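Local coordinates for mandelate racemase / muconate lactonizing enzyme, C-terminal domain protein (Labrenzia alexandrii, PDB 4E5T), which belongs to the enolase superfamily and probably catalyses a magnesium-dependent reaction that starts with removal of a proton next to a carboxylate group, at residues Ser5-Phe10 with Val27-Ala32; Pro15-Gly20 with Ser342-Asp347; Asp153-Ala158 with Lys199-Ala204; Ala177-Asp182 with Gly395-Pro400; Asp250-Ala255 with Leu278-Ala283. All blocks are in the same frame, centred on the assembly; numbering follows the deposited sequence.

Interaction 1: Ser5-Phe10 with Val27-Ala32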
# COMPACT_ATOMS: atom_id res chain seq x y z
N SER A 5 42.99 -25.39 13.12
CA SER A 5 44.15 -26.00 12.49
C SER A 5 43.77 -27.11 11.51
O SER A 5 44.36 -27.24 10.44
CB SER A 5 45.07 -26.57 13.57
OG SER A 5 46.40 -26.20 13.32
N ASP A 6 42.79 -27.90 11.91
CA ASP A 6 42.52 -29.15 11.24
C ASP A 6 41.04 -29.46 11.22
O ASP A 6 40.30 -29.14 12.16
CB ASP A 6 43.26 -30.30 11.92
CG ASP A 6 44.72 -30.35 11.53
OD1 ASP A 6 45.01 -30.48 10.32
OD2 ASP A 6 45.59 -30.27 12.44
N ILE A 7 40.62 -30.08 10.12
CA ILE A 7 39.26 -30.53 9.95
C ILE A 7 39.28 -32.02 9.57
O ILE A 7 40.17 -32.48 8.85
CB ILE A 7 38.51 -29.68 8.89
CG1 ILE A 7 37.05 -30.16 8.74
CG2 ILE A 7 39.23 -29.69 7.55
CD1 ILE A 7 36.21 -29.34 7.79
N GLU A 8 38.34 -32.77 10.13
CA GLU A 8 38.01 -34.08 9.59
C GLU A 8 36.52 -34.03 9.25
O GLU A 8 35.75 -33.35 9.94
CB GLU A 8 38.35 -35.22 10.56
CG GLU A 8 38.05 -36.61 9.97
CD GLU A 8 38.49 -37.79 10.83
OE1 GLU A 8 38.53 -37.65 12.09
OE2 GLU A 8 38.79 -38.87 10.25
N THR A 9 36.12 -34.69 8.17
CA THR A 9 34.70 -34.82 7.84
C THR A 9 34.30 -36.27 7.95
O THR A 9 35.13 -37.18 7.81
CB THR A 9 34.35 -34.30 6.42
OG1 THR A 9 35.20 -34.90 5.43
CG2 THR A 9 34.46 -32.78 6.34
N PHE A 10 33.02 -36.48 8.21
CA PHE A 10 32.46 -37.81 8.34
C PHE A 10 31.16 -37.84 7.56
O PHE A 10 30.29 -36.99 7.74
CB PHE A 10 32.15 -38.12 9.81
CG PHE A 10 33.31 -37.89 10.74
CD1 PHE A 10 33.71 -36.59 11.08
CD2 PHE A 10 33.98 -38.96 11.31
CE1 PHE A 10 34.76 -36.38 11.94
CE2 PHE A 10 35.03 -38.75 12.18
CZ PHE A 10 35.42 -37.46 12.49
N VAL A 27 31.26 -32.73 10.87
CA VAL A 27 32.58 -32.12 10.79
C VAL A 27 33.27 -32.14 12.16
O VAL A 27 32.62 -32.06 13.21
CB VAL A 27 32.54 -30.66 10.22
CG1 VAL A 27 32.02 -30.65 8.81
CG2 VAL A 27 31.70 -29.75 11.09
N LYS A 28 34.60 -32.27 12.14
CA LYS A 28 35.42 -32.19 13.36
C LYS A 28 36.48 -31.07 13.22
O LYS A 28 37.40 -31.18 12.41
CB LYS A 28 36.10 -33.55 13.60
CG LYS A 28 36.76 -33.73 14.95
CD LYS A 28 38.23 -33.99 14.78
CE LYS A 28 38.77 -34.96 15.82
NZ LYS A 28 39.65 -35.99 15.20
N LEU A 29 36.36 -29.99 13.99
CA LEU A 29 37.36 -28.91 13.94
C LEU A 29 38.36 -29.00 15.09
O LEU A 29 37.97 -29.16 16.24
CB LEU A 29 36.70 -27.54 14.00
CG LEU A 29 35.76 -27.10 12.88
CD1 LEU A 29 35.71 -25.59 12.86
CD2 LEU A 29 36.26 -27.62 11.56
N VAL A 30 39.64 -28.89 14.78
CA VAL A 30 40.65 -28.97 15.83
C VAL A 30 41.55 -27.75 15.86
O VAL A 30 42.18 -27.42 14.86
CB VAL A 30 41.57 -30.18 15.64
CG1 VAL A 30 42.41 -30.37 16.89
CG2 VAL A 30 40.77 -31.42 15.34
N THR A 31 41.60 -27.10 17.02
CA THR A 31 42.57 -26.04 17.26
C THR A 31 43.99 -26.59 17.43
O THR A 31 44.21 -27.78 17.68
CB THR A 31 42.24 -25.28 18.54
OG1 THR A 31 42.21 -26.21 19.62
CG2 THR A 31 40.90 -24.58 18.44
N ALA A 32 44.95 -25.68 17.32
CA ALA A 32 46.37 -26.00 17.39
C ALA A 32 46.77 -26.59 18.74
O ALA A 32 47.78 -27.30 18.85
CB ALA A 32 47.16 -24.74 17.14
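K28 faces E8 across the N-terminal beta hairpin, in a hydrogen-bonded antiparallel pair whose E8 N-K28 O and K28 N-E8 O bonds are 2.9 and 2.7 Å long. The CB of K28 meets the F10 ring at its edge, in the ring plane, 3.5 Å from F10 CE1, and the E8 backbone oxygen lies close by. CG stands opposite the backbone N (chi1 -168°), and the chain then bends through CD and CE until NZ comes 3.7 Å from E8 OE1, a long salt bridge. The same OE1 has a stronger partner in R383 of helix 379-383, and NZ has a weak, long ion pair with E379.

On the other face of the pair, I7 and L29 run side by side, I7 CG1 3.9 Å from L29 CD2, and both lie against F59 and L98 of the N-terminal domain helices. At the open end of the hairpin S5 and D6 both face V30, a classic beta bulge, and V30 O accepts from S5 N and D6 N. The strands are thus held mainly by their backbones, the I7, T9, V27 and L29 face mostly apolar and covered by helices, the D6, E8, K28 and V30 face carrying charges whose mutual attraction is probably modest.

Interaction 2: Pro15-Gly20 with Ser342-Asp347; sequences PPPRHG and SIRTFD
The CA atoms of G20 and I343 are the nearest CA pair, 6.4 Å apart, between an irregular loop with a cis peptide before P17 and a type II' beta turn from I343 to F346. In an enolase-superfamily fold this joins the N-terminal capping domain to the barrel: 15-20 links the strands of the first hairpin, while 342-347 follows barrel strand 340-342. The side chain of I343 is about 10 Å from the bound magnesium ion, consistent with the capping loop lying over the mouth of the barrel.

I343 reaches the capping loop with both branches, CG2 3.7 Å from H19 CB and CD1 3.9 Å from G20 CA. Beside it R344 crosses H19 at about a right angle, ring and guanidinium planes 46° apart. The bend at chi3 (-40°) turns the guanidinium back along its own loop, where NE and NH2 both bond D347 OD1 side-on, at 2.9 Å each. That grip fixes the rotation of the group and leaves NH1 facing H19. A leucine in place of R344 would probably leave D347 without this charged mate and take a polar neighbour from H19 ND1. P17 CG sits over the centre of the H19 ring, which also stacks on Y133. In the plane of the guanidinium, at its edge, H19 ND1 lies 2.9 Å from R344 NH1.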
# COMPACT_ATOMS: atom_id res chain seq x y z
N PRO A 15 21.37 -46.24 9.71
CA PRO A 15 20.82 -47.60 9.58
C PRO A 15 19.30 -47.63 9.72
O PRO A 15 18.71 -46.64 10.18
CB PRO A 15 21.49 -48.36 10.74
CG PRO A 15 21.79 -47.31 11.75
CD PRO A 15 22.10 -46.05 10.98
N PRO A 16 18.68 -48.75 9.31
CA PRO A 16 17.27 -49.05 9.58
C PRO A 16 16.90 -48.72 11.02
O PRO A 16 17.67 -49.03 11.92
CB PRO A 16 17.22 -50.55 9.36
CG PRO A 16 18.18 -50.76 8.24
CD PRO A 16 19.30 -49.77 8.44
N PRO A 17 15.71 -48.12 11.22
CA PRO A 17 14.73 -47.92 10.15
C PRO A 17 14.91 -46.60 9.42
O PRO A 17 13.96 -46.10 8.82
CB PRO A 17 13.41 -47.91 10.92
CG PRO A 17 13.77 -47.24 12.20
CD PRO A 17 15.21 -47.62 12.51
N ARG A 18 16.12 -46.04 9.48
CA ARG A 18 16.49 -44.84 8.73
C ARG A 18 15.56 -43.65 8.96
O ARG A 18 15.33 -42.87 8.03
CB ARG A 18 16.62 -45.14 7.23
CG ARG A 18 17.63 -46.24 6.89
CD ARG A 18 17.89 -46.37 5.38
NE ARG A 18 16.70 -46.81 4.67
CZ ARG A 18 16.50 -46.65 3.37
NH1 ARG A 18 17.42 -46.05 2.62
NH2 ARG A 18 15.39 -47.09 2.81
N HIS A 19 15.02 -43.51 10.17
CA HIS A 19 14.30 -42.29 10.51
C HIS A 19 15.31 -41.15 10.52
O HIS A 19 16.45 -41.32 10.95
CB HIS A 19 13.59 -42.40 11.87
CG HIS A 19 12.55 -43.47 11.93
ND1 HIS A 19 12.10 -44.01 13.11
CD2 HIS A 19 11.87 -44.11 10.95
CE1 HIS A 19 11.19 -44.93 12.86
NE2 HIS A 19 11.03 -45.01 11.56
N GLY A 20 14.89 -39.99 10.02
CA GLY A 20 15.77 -38.83 9.95
C GLY A 20 16.63 -38.82 8.70
O GLY A 20 17.57 -38.03 8.60
N SER A 342 11.88 -33.91 17.26
CA SER A 342 12.72 -35.02 17.68
C SER A 342 12.56 -36.19 16.73
O SER A 342 11.50 -36.36 16.12
CB SER A 342 12.32 -35.48 19.08
OG SER A 342 12.13 -34.37 19.91
N ILE A 343 13.62 -36.99 16.61
CA ILE A 343 13.53 -38.27 15.93
C ILE A 343 13.17 -39.31 17.01
O ILE A 343 14.02 -39.67 17.82
CB ILE A 343 14.87 -38.63 15.21
CG1 ILE A 343 15.41 -37.42 14.46
CG2 ILE A 343 14.67 -39.75 14.20
CD1 ILE A 343 14.56 -37.06 13.23
N ARG A 344 11.91 -39.76 17.01
CA ARG A 344 11.35 -40.57 18.09
C ARG A 344 11.75 -39.94 19.43
O ARG A 344 11.57 -38.74 19.61
CB ARG A 344 11.80 -42.03 18.00
CG ARG A 344 11.38 -42.76 16.70
CD ARG A 344 12.12 -44.12 16.51
NE ARG A 344 13.54 -44.05 16.91
CZ ARG A 344 14.59 -44.14 16.08
NH1 ARG A 344 14.41 -44.29 14.78
NH2 ARG A 344 15.82 -44.07 16.56
N THR A 345 12.32 -40.72 20.34
CA THR A 345 12.83 -40.18 21.62
C THR A 345 14.35 -40.07 21.68
O THR A 345 14.95 -40.30 22.73
CB THR A 345 12.38 -41.01 22.85
OG1 THR A 345 12.69 -42.41 22.66
CG2 THR A 345 10.88 -40.84 23.13
N PHE A 346 14.98 -39.74 20.55
CA PHE A 346 16.44 -39.61 20.47
C PHE A 346 17.24 -40.84 20.87
O PHE A 346 18.40 -40.73 21.31
CB PHE A 346 16.91 -38.36 21.22
CG PHE A 346 16.67 -37.09 20.46
CD1 PHE A 346 17.25 -36.90 19.21
CD2 PHE A 346 15.85 -36.10 20.97
CE1 PHE A 346 17.03 -35.74 18.50
CE2 PHE A 346 15.63 -34.93 20.26
CZ PHE A 346 16.23 -34.76 19.03
N ASP A 347 16.63 -42.01 20.70
CA ASP A 347 17.23 -43.30 21.02
C ASP A 347 17.97 -43.87 19.81
O ASP A 347 18.27 -43.13 18.86
CB ASP A 347 16.16 -44.29 21.50
CG ASP A 347 14.95 -44.36 20.57
OD1 ASP A 347 15.11 -44.19 19.34
OD2 ASP A 347 13.82 -44.58 21.07

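Interaction 3: Asp153-Ala158 with Lys199-Ala204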
# COMPACT_ATOMS: atom_id res chain seq x y z
N ASP A 153 -6.93 -44.04 10.75
CA ASP A 153 -7.09 -44.75 12.01
C ASP A 153 -5.76 -45.27 12.54
O ASP A 153 -5.48 -45.16 13.73
CB ASP A 153 -8.15 -45.85 11.90
CG ASP A 153 -9.55 -45.29 11.67
OD1 ASP A 153 -9.79 -44.12 12.06
OD2 ASP A 153 -10.42 -46.00 11.12
N MET A 154 -4.91 -45.80 11.66
CA MET A 154 -3.60 -46.29 12.10
C MET A 154 -2.67 -45.18 12.58
O MET A 154 -1.77 -45.40 13.40
CB MET A 154 -2.93 -47.10 10.99
CG MET A 154 -3.39 -48.55 10.89
SD MET A 154 -2.54 -49.32 9.53
CE MET A 154 -1.02 -49.81 10.33
N ALA A 155 -2.89 -43.97 12.06
CA ALA A 155 -2.10 -42.83 12.49
C ALA A 155 -2.59 -42.40 13.86
O ALA A 155 -1.81 -41.95 14.70
CB ALA A 155 -2.24 -41.70 11.50
N ALA A 156 -3.89 -42.56 14.08
CA ALA A 156 -4.49 -42.14 15.34
C ALA A 156 -4.00 -43.04 16.46
O ALA A 156 -3.69 -42.58 17.55
CB ALA A 156 -6.01 -42.14 15.25
N GLU A 157 -3.91 -44.33 16.16
CA GLU A 157 -3.39 -45.29 17.13
C GLU A 157 -1.92 -45.01 17.38
O GLU A 157 -1.44 -45.11 18.51
CB GLU A 157 -3.57 -46.71 16.63
CG GLU A 157 -3.15 -47.77 17.63
CD GLU A 157 -3.00 -49.14 17.00
OE1 GLU A 157 -3.71 -49.42 16.00
OE2 GLU A 157 -2.17 -49.93 17.50
N ALA A 158 -1.20 -44.66 16.33
CA ALA A 158 0.20 -44.30 16.46
C ALA A 158 0.37 -43.14 17.42
O ALA A 158 1.34 -43.08 18.18
CB ALA A 158 0.78 -43.95 15.11
N LYS A 199 -9.31 -35.39 12.06
CA LYS A 199 -10.47 -35.76 12.87
C LYS A 199 -10.19 -36.93 13.83
O LYS A 199 -10.48 -36.83 15.02
CB LYS A 199 -11.67 -36.08 11.97
CG LYS A 199 -12.99 -36.27 12.72
CD LYS A 199 -14.17 -36.56 11.78
CE LYS A 199 -13.93 -37.80 10.89
NZ LYS A 199 -14.14 -39.10 11.57
N GLN A 200 -9.64 -38.01 13.29
CA GLN A 200 -9.36 -39.23 14.07
C GLN A 200 -8.24 -39.06 15.11
O GLN A 200 -8.30 -39.64 16.19
CB GLN A 200 -8.97 -40.37 13.14
CG GLN A 200 -9.97 -40.65 12.05
CD GLN A 200 -11.26 -41.20 12.60
OE1 GLN A 200 -12.12 -40.45 13.07
NE2 GLN A 200 -11.40 -42.51 12.55
N ILE A 201 -7.22 -38.30 14.75
CA ILE A 201 -6.07 -38.10 15.61
C ILE A 201 -6.47 -37.23 16.80
O ILE A 201 -6.05 -37.47 17.93
CB ILE A 201 -4.89 -37.50 14.81
CG1 ILE A 201 -4.27 -38.56 13.91
CG2 ILE A 201 -3.83 -36.91 15.72
CD1 ILE A 201 -3.21 -38.00 12.99
N ARG A 202 -7.30 -36.22 16.54
CA ARG A 202 -7.79 -35.33 17.59
C ARG A 202 -8.70 -36.08 18.56
O ARG A 202 -8.68 -35.83 19.77
CB ARG A 202 -8.52 -34.15 16.97
CG ARG A 202 -9.40 -33.38 17.93
CD ARG A 202 -8.58 -32.63 18.97
NE ARG A 202 -7.72 -31.62 18.36
CZ ARG A 202 -6.41 -31.52 18.58
NH1 ARG A 202 -5.70 -30.58 17.98
NH2 ARG A 202 -5.82 -32.37 19.41
N ALA A 203 -9.50 -36.99 18.02
CA ALA A 203 -10.39 -37.82 18.83
C ALA A 203 -9.59 -38.84 19.67
O ALA A 203 -10.02 -39.29 20.73
CB ALA A 203 -11.38 -38.53 17.95
N ALA A 204 -8.41 -39.19 19.17
CA ALA A 204 -7.56 -40.13 19.87
C ALA A 204 -6.83 -39.44 21.02
O ALA A 204 -6.59 -40.05 22.07
CB ALA A 204 -6.57 -40.78 18.90
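A156 lies against Q200, I201 and A204, where two helices run side by side at 29° with their axes 8.2 Å apart. Its CB is 3.5 Å from Q200 O and 3.9 Å from A204 CB, while its CA lies 3.9 Å from I201 CG1. Such small side chains let the backbones come close: the CA atoms of A156 and I201 are 4.3 Å apart. A155 adds a methyl on the inner side, its CB touching I201 CD1.

One turn before A156, D153 reaches across to Q200. The Q200 chain folds back at chi2 (-67°), which brings its amide to the carboxylate, the two planes 44° apart. A hydrogen bond from Q200 NE2 to D153 OD1 is modelled there, but it is implausibly short and its detail is doubtful. The far side of the amide is held too: K199 NZ donates to Q200 OE1 at 2.9 Å, coming from above the carbonyl plane. K199 may help to orient the amide, on the more exposed side of the contact.

Helices 152-165 and 188-205 are successive outer helices of the TIM barrel, joined through strand 169-172. I201 points its branches inward, onto L132 in the loop after strand 126-131 and onto L211 of strand 210-213. R202, which also touches L211, packs on L188 of a second subunit.

Interaction 4: Ala177-Asp182 with Gly395-Pro400; sequences AYTIYD and GFQETP
F396 and I180 form the apolar centre, I180 CG2 lying 3.6 Å from F396 CB. The Y178 ring completes it: F396 CD1 lies at its edge, 3.7 Å from Y178 CD2, the two rings meeting obliquely. I180 CG1 stands between its backbone N and carbonyl carbon (chi1 57°), which lays it over the centre of the Y181 ring, while Y181 CD2 touches P400.

Around this core the backbones meet in a single beta bridge between T179 and Q397. Q397 N donates to Y178 O at 2.7 Å, nearly straight at 168°, and I180 N donates to Q397 O at 3.1 Å. T179 CB and CG2 lie against the tail, CG2 being 3.2 Å from T399 O, with the aliphatic part of Q397 alongside.

At the polar edge T179 OG1 does double duty. It accepts from Y181 N, an ST turn, and donates to D182 OD1 at 2.7 Å from above the carboxylate plane, within a type I turn from T179 to D182; OD1 also bonds H184 ND1. An alanine at T179 would probably cost D182 OD1 and Y181 N this partner, open a gap beside T399 and let the turn move.

The loop between strand 169-172 and helix 188-205 is thereby tied to the C-terminal tail after helix 379-383. Y178 stacks on H216 and lies about 8 Å from the magnesium ion, while Y83 of a third subunit meets both Y178 and F396, so the contact lies near the metal, consistent with the barrel mouth, and at a subunit interface.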
# COMPACT_ATOMS: atom_id res chain seq x y z
N ALA A 177 1.65 -36.63 -2.27
CA ALA A 177 3.04 -36.54 -2.69
C ALA A 177 3.46 -35.12 -2.99
O ALA A 177 2.63 -34.29 -3.39
CB ALA A 177 3.30 -37.42 -3.91
N TYR A 178 4.75 -34.84 -2.79
CA TYR A 178 5.35 -33.59 -3.22
C TYR A 178 6.22 -33.82 -4.45
O TYR A 178 7.03 -34.74 -4.48
CB TYR A 178 6.12 -32.90 -2.08
CG TYR A 178 6.95 -33.78 -1.16
CD1 TYR A 178 6.36 -34.54 -0.15
CD2 TYR A 178 8.34 -33.80 -1.26
CE1 TYR A 178 7.13 -35.32 0.71
CE2 TYR A 178 9.12 -34.58 -0.40
CZ TYR A 178 8.51 -35.33 0.58
OH TYR A 178 9.27 -36.11 1.43
N THR A 179 6.03 -32.98 -5.47
CA THR A 179 6.66 -33.18 -6.78
C THR A 179 7.56 -32.03 -7.24
O THR A 179 7.49 -30.92 -6.72
CB THR A 179 5.63 -33.39 -7.92
OG1 THR A 179 5.09 -32.11 -8.33
CG2 THR A 179 4.50 -34.31 -7.49
N ILE A 180 8.38 -32.31 -8.24
CA ILE A 180 9.31 -31.32 -8.78
C ILE A 180 8.59 -30.21 -9.54
O ILE A 180 9.22 -29.26 -10.00
CB ILE A 180 10.30 -31.99 -9.72
CG1 ILE A 180 9.55 -32.71 -10.84
CG2 ILE A 180 11.18 -32.96 -8.95
CD1 ILE A 180 10.43 -33.22 -11.95
N TYR A 181 7.28 -30.34 -9.68
CA TYR A 181 6.52 -29.37 -10.44
C TYR A 181 5.56 -28.58 -9.55
O TYR A 181 4.63 -27.94 -10.04
CB TYR A 181 5.75 -30.07 -11.55
CG TYR A 181 6.63 -30.71 -12.59
CD1 TYR A 181 7.65 -30.00 -13.21
CD2 TYR A 181 6.46 -32.04 -12.95
CE1 TYR A 181 8.45 -30.59 -14.16
CE2 TYR A 181 7.26 -32.64 -13.90
CZ TYR A 181 8.24 -31.91 -14.50
OH TYR A 181 9.03 -32.50 -15.44
N ASP A 182 5.80 -28.63 -8.24
CA ASP A 182 4.99 -27.92 -7.26
C ASP A 182 5.15 -26.40 -7.45
O ASP A 182 6.16 -25.96 -7.98
CB ASP A 182 5.39 -28.38 -5.86
CG ASP A 182 4.83 -29.77 -5.51
OD1 ASP A 182 4.19 -30.37 -6.40
OD2 ASP A 182 5.04 -30.25 -4.37
N GLY A 395 14.21 -36.42 -1.35
CA GLY A 395 13.87 -36.15 -2.74
C GLY A 395 12.39 -36.02 -3.02
O GLY A 395 11.56 -36.44 -2.21
N PHE A 396 12.06 -35.42 -4.17
CA PHE A 396 10.68 -35.20 -4.60
C PHE A 396 10.13 -36.40 -5.39
O PHE A 396 10.89 -37.29 -5.78
CB PHE A 396 10.62 -33.98 -5.54
CG PHE A 396 10.60 -32.64 -4.84
CD1 PHE A 396 9.42 -32.12 -4.32
CD2 PHE A 396 11.76 -31.86 -4.77
CE1 PHE A 396 9.40 -30.87 -3.71
CE2 PHE A 396 11.75 -30.61 -4.16
CZ PHE A 396 10.58 -30.12 -3.62
N GLN A 397 8.82 -36.39 -5.65
CA GLN A 397 8.22 -37.22 -6.70
C GLN A 397 8.37 -36.55 -8.09
O GLN A 397 8.01 -35.39 -8.28
CB GLN A 397 6.73 -37.50 -6.41
CG GLN A 397 6.06 -38.38 -7.48
CD GLN A 397 4.57 -38.53 -7.29
OE1 GLN A 397 3.78 -37.79 -7.88
NE2 GLN A 397 4.16 -39.50 -6.46
N GLU A 398 8.91 -37.27 -9.07
CA GLU A 398 9.27 -36.64 -10.35
C GLU A 398 8.22 -36.81 -11.45
O GLU A 398 8.48 -36.49 -12.61
CB GLU A 398 10.65 -37.11 -10.82
CG GLU A 398 11.77 -36.75 -9.85
CD GLU A 398 13.11 -37.34 -10.26
OE1 GLU A 398 14.14 -36.95 -9.67
OE2 GLU A 398 13.12 -38.20 -11.18
N THR A 399 7.05 -37.33 -11.09
CA THR A 399 5.89 -37.25 -11.97
C THR A 399 5.04 -36.08 -11.48
O THR A 399 5.13 -35.68 -10.31
CB THR A 399 5.07 -38.57 -11.99
OG1 THR A 399 4.51 -38.84 -10.69
CG2 THR A 399 5.95 -39.74 -12.40
N PRO A 400 4.21 -35.50 -12.36
CA PRO A 400 3.27 -34.46 -11.93
C PRO A 400 2.34 -34.97 -10.83
O PRO A 400 2.21 -36.17 -10.62
CB PRO A 400 2.47 -34.17 -13.20
CG PRO A 400 3.38 -34.57 -14.31
CD PRO A 400 4.14 -35.75 -13.81

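Interaction 5: Asp250-Ala255 with Leu278-Ala283; sequences DMAEVA and LETGAA
A252 meets flat groups that are all peptide units, for no ring takes part: its CB lies 3.2 Å from T280 O and 3.5 Å from G281 O, touching the two carbonyls at their oxygens. A255, one turn on, sets its CB 3.7 Å from the same G281 O, and A282 O is next to it. M251 approaches A282 O with CG at 3.5 Å and with SD a little farther off; an extended first torsion (chi1 -170°) carries the chain past that carbonyl.

These oxygens belong to the stretch where the chain leaves helix 270-280 in a Schellman motif. G281 has positive phi, a conformation easy for glycine, and turns the chain toward barrel strand 285-286. The partner, helix 248-257, is the preceding outer helix of the TIM barrel, and strand 262-264 runs between the two in sequence.

Apolar contact is small: M251 CB meets A282 CB at 3.8 Å, and the CA atoms of A252 and A282 are 3.9 Å apart, a near approach that the methyl side chains permit. Inward, M251 reaches V262 and T264 and A255 reaches V262. The backbone oxygen of A255 accepts from K225 NZ of a second subunit.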
# COMPACT_ATOMS: atom_id res chain seq x y z
N ASP A 250 3.57 -14.62 -1.28
CA ASP A 250 2.45 -15.47 -1.61
C ASP A 250 2.03 -16.30 -0.43
O ASP A 250 0.86 -16.63 -0.28
CB ASP A 250 2.80 -16.42 -2.75
CG ASP A 250 2.80 -15.75 -4.11
OD1 ASP A 250 2.13 -14.71 -4.28
OD2 ASP A 250 3.48 -16.29 -5.01
N MET A 251 2.98 -16.67 0.41
CA MET A 251 2.66 -17.54 1.52
C MET A 251 1.81 -16.72 2.47
O MET A 251 0.91 -17.25 3.13
CB MET A 251 3.93 -18.05 2.21
CG MET A 251 3.69 -19.15 3.25
SD MET A 251 5.21 -19.92 3.91
CE MET A 251 5.42 -21.33 2.82
N ALA A 252 2.07 -15.42 2.50
CA ALA A 252 1.39 -14.54 3.43
C ALA A 252 -0.12 -14.47 3.13
O ALA A 252 -0.93 -14.18 4.01
CB ALA A 252 2.01 -13.19 3.41
N GLU A 253 -0.49 -14.76 1.89
CA GLU A 253 -1.90 -14.78 1.51
C GLU A 253 -2.59 -15.99 2.16
O GLU A 253 -3.71 -15.89 2.66
CB GLU A 253 -2.06 -14.76 -0.01
CG GLU A 253 -3.19 -13.85 -0.53
CD GLU A 253 -2.79 -12.37 -0.62
OE1 GLU A 253 -3.27 -11.57 0.21
OE2 GLU A 253 -2.02 -12.01 -1.54
N VAL A 254 -1.91 -17.13 2.19
CA VAL A 254 -2.43 -18.30 2.90
C VAL A 254 -2.54 -18.03 4.38
O VAL A 254 -3.55 -18.34 4.99
CB VAL A 254 -1.52 -19.52 2.71
CG1 VAL A 254 -2.02 -20.70 3.55
CG2 VAL A 254 -1.43 -19.89 1.22
N ALA A 255 -1.50 -17.44 4.95
CA ALA A 255 -1.44 -17.18 6.38
C ALA A 255 -2.55 -16.23 6.86
O ALA A 255 -3.18 -16.47 7.90
CB ALA A 255 -0.07 -16.67 6.78
N LEU A 278 9.23 -12.89 7.98
CA LEU A 278 8.66 -12.17 9.11
C LEU A 278 7.89 -10.94 8.67
O LEU A 278 6.74 -10.77 9.05
CB LEU A 278 9.76 -11.78 10.09
CG LEU A 278 10.33 -13.02 10.77
CD1 LEU A 278 11.50 -12.65 11.69
CD2 LEU A 278 9.21 -13.75 11.50
N GLU A 279 8.52 -10.10 7.86
CA GLU A 279 7.93 -8.83 7.50
C GLU A 279 6.69 -8.96 6.62
O GLU A 279 5.71 -8.21 6.79
CB GLU A 279 8.96 -7.90 6.90
CG GLU A 279 9.82 -7.27 7.96
CD GLU A 279 11.15 -6.78 7.45
OE1 GLU A 279 11.36 -6.80 6.22
OE2 GLU A 279 11.98 -6.40 8.31
N THR A 280 6.71 -9.93 5.70
CA THR A 280 5.56 -10.13 4.83
C THR A 280 4.45 -10.80 5.58
O THR A 280 3.32 -10.81 5.11
CB THR A 280 5.87 -11.00 3.59
OG1 THR A 280 6.30 -12.29 4.02
CG2 THR A 280 6.95 -10.37 2.72
N GLY A 281 4.76 -11.35 6.75
CA GLY A 281 3.81 -12.15 7.50
C GLY A 281 3.53 -13.49 6.83
O GLY A 281 2.39 -13.93 6.76
N ALA A 282 4.58 -14.14 6.32
CA ALA A 282 4.44 -15.45 5.67
C ALA A 282 4.32 -16.59 6.67
O ALA A 282 3.72 -17.61 6.38
CB ALA A 282 5.60 -15.70 4.74
N ALA A 283 4.90 -16.42 7.86
CA ALA A 283 4.76 -17.41 8.91
C ALA A 283 4.88 -16.73 10.27
O ALA A 283 5.48 -15.67 10.38
CB ALA A 283 5.80 -18.47 8.77

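From the N terminus, interaction 1 closes the first hairpin of the capping domain. The hairpin's own connecting loop holds 15-20, so interaction 2, which runs on to 342-347, crosses interaction 1 and joins that domain to the barrel. Interactions 3 and 5 are nested inside the long loop that interaction 2 closes; each pairs successive outer parts of the barrel, and the two follow one another in series. Interaction 4 starts between the two segments of interaction 3 and ends after 342-347, so it crosses both interaction 3 and interaction 2 and encloses interaction 5, binding the C-terminal tail to the barrel. Interactions 4 and 5 come within about 10 Å at their nearest atoms, and both touch a fourth subunit.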